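Local coordinates for protein ornithine aminotransferase (Plasmodium falciparum, PDB 3LG0) that catalyses the pyridoxal phosphate-dependent transfer of the delta-amino group of ornithine to 2-oxoglutarate, giving L-glutamate semialdehyde and glutamate, at residues V130-P134 and P192-A196. Sequence-based numbering, arbitrary orientation.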
loop_
_atom_site.group_PDB
_atom_site.type_symbol
_atom_site.label_atom_id
_atom_site.label_comp_id
_atom_site.label_asym_id
_atom_site.label_seq_id
_atom_site.Cartn_x
_atom_site.Cartn_y
_atom_site.Cartn_z
ATOM N N VAL A 130 24.713 14.497 -5.135
ATOM C CA VAL A 130 25.401 14.549 -6.420
ATOM C C VAL A 130 25.492 15.959 -6.964
ATOM O O VAL A 130 26.569 16.418 -7.318
ATOM C CB VAL A 130 24.738 13.626 -7.451
ATOM C CG1 VAL A 130 25.282 13.891 -8.854
ATOM C CG2 VAL A 130 24.932 12.166 -7.044
ATOM N N LYS A 131 24.359 16.652 -7.011
ATOM C CA LYS A 131 24.310 18.007 -7.548
ATOM C C LYS A 131 24.723 19.049 -6.505
ATOM O O LYS A 131 24.824 20.238 -6.797
ATOM C CB LYS A 131 22.911 18.301 -8.096
ATOM C CG LYS A 131 22.803 19.604 -8.847
ATOM C CD LYS A 131 21.676 19.562 -9.852
ATOM C CE LYS A 131 21.621 20.851 -10.656
ATOM N NZ LYS A 131 20.421 20.928 -11.528
ATOM N N LYS A 132 24.958 18.587 -5.282
ATOM C CA LYS A 132 25.428 19.448 -4.197
ATOM C C LYS A 132 24.505 20.625 -3.871
ATOM O O LYS A 132 24.963 21.684 -3.443
ATOM C CB LYS A 132 26.859 19.937 -4.469
ATOM C CG LYS A 132 27.917 18.850 -4.304
ATOM C CD LYS A 132 27.842 18.230 -2.909
ATOM C CE LYS A 132 28.815 17.073 -2.758
ATOM N NZ LYS A 132 28.816 16.220 -3.973
ATOM N N ILE A 133 23.204 20.434 -4.054
ATOM C CA ILE A 133 22.246 21.478 -3.716
ATOM C C ILE A 133 22.277 21.758 -2.219
ATOM O O ILE A 133 22.419 20.834 -1.419
ATOM C CB ILE A 133 20.824 21.105 -4.188
ATOM C CG1 ILE A 133 20.780 21.068 -5.718
ATOM C CG2 ILE A 133 19.783 22.082 -3.644
ATOM C CD1 ILE A 133 19.450 20.658 -6.283
ATOM N N PRO A 134 22.174 23.044 -1.835
ATOM C CA PRO A 134 22.160 23.436 -0.420
ATOM C C PRO A 134 21.089 22.682 0.346
ATOM O O PRO A 134 20.070 22.317 -0.242
ATOM C CB PRO A 134 21.822 24.924 -0.475
ATOM C CG PRO A 134 22.371 25.374 -1.786
ATOM C CD PRO A 134 22.180 24.215 -2.731
ATOM N N PRO A 192 19.051 26.911 -9.640
ATOM C CA PRO A 192 20.117 25.932 -9.400
ATOM C C PRO A 192 19.702 24.897 -8.361
ATOM O O PRO A 192 20.320 23.838 -8.270
ATOM C CB PRO A 192 21.254 26.802 -8.844
ATOM C CG PRO A 192 20.541 27.989 -8.246
ATOM C CD PRO A 192 19.479 28.269 -9.263
ATOM N N ASN A 193 18.665 25.205 -7.588
ATOM C CA ASN A 193 18.201 24.313 -6.535
ATOM C C ASN A 193 17.195 23.260 -7.004
ATOM O O ASN A 193 16.609 22.545 -6.199
ATOM C CB ASN A 193 17.611 25.120 -5.388
ATOM C CG ASN A 193 18.608 26.076 -4.791
ATOM O OD1 ASN A 193 19.783 25.748 -4.643
ATOM N ND2 ASN A 193 18.146 27.270 -4.441
ATOM N N VAL A 194 17.001 23.162 -8.310
ATOM C CA VAL A 194 16.101 22.168 -8.862
ATOM C C VAL A 194 16.853 20.859 -9.035
ATOM O O VAL A 194 17.944 20.838 -9.607
ATOM C CB VAL A 194 15.519 22.639 -10.211
ATOM C CG1 VAL A 194 14.721 21.532 -10.878
ATOM C CG2 VAL A 194 14.669 23.874 -10.000
ATOM N N CYS A 195 16.278 19.769 -8.527
ATOM C CA CYS A 195 16.915 18.455 -8.636
ATOM C C CYS A 195 16.217 17.557 -9.666
ATOM O O CYS A 195 16.837 16.662 -10.258
ATOM C CB CYS A 195 16.955 17.762 -7.265
ATOM S SG CYS A 195 15.294 17.519 -6.535
ATOM N N ALA A 196 14.923 17.791 -9.876
ATOM C CA ALA A 196 14.153 16.926 -10.765
ATOM C C ALA A 196 12.913 17.576 -11.356
ATOM O O ALA A 196 12.338 18.506 -10.794
ATOM C CB ALA A 196 13.774 15.615 -10.050
#
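At the edge of the large pyridoxal-phosphate domain, the loop that leaves helix 112-129 meets the start of strand 194-199. Lys-131 and Ile-133 reach across to the start of the strand and the loop just before it. Lys-131 is extended, with CG anti to the backbone N (chi1 -172°) and the rest of the chain nearly straight. This carries Lys-131 NZ to the carbonyl O of Val-194, a hydrogen bond of 3.1 Å. The C=O...NZ angle of 170° puts the ammonium almost straight ahead of the carbonyl. The same NZ also bonds the backbone O of Tyr-226, at the end of helix 215-226, and of Asn-227, which follows it and precedes strand 229-233. One ammonium therefore joins the start of strand 194-199 to this helix-strand connection.

Ile-133 is buried and sets its CD1 against the backbone of Asn-193. Ile-133 CD1 lies 3.4 Å from Asn-193 O. Ile-133 CD1 is also 3.9 Å from Cys-195 CB. Ile-133 CG2 packs 3.8 Å from Asn-193 OD1. Asn-193 OD1 also sits 3.4 Å from Pro-134 CD, a van der Waals contact near the exposed side. Lys-132, with positive phi (58°), turns the chain out of the helix between the two contact residues. Cys-195 also touches Cys-123 and Arg-124 of helix 112-129. The link between helix 112-129 and strand 139-143 thus packs where parallel strand 194-199 begins, in the alpha/beta large domain of fold-type I aminotransferases.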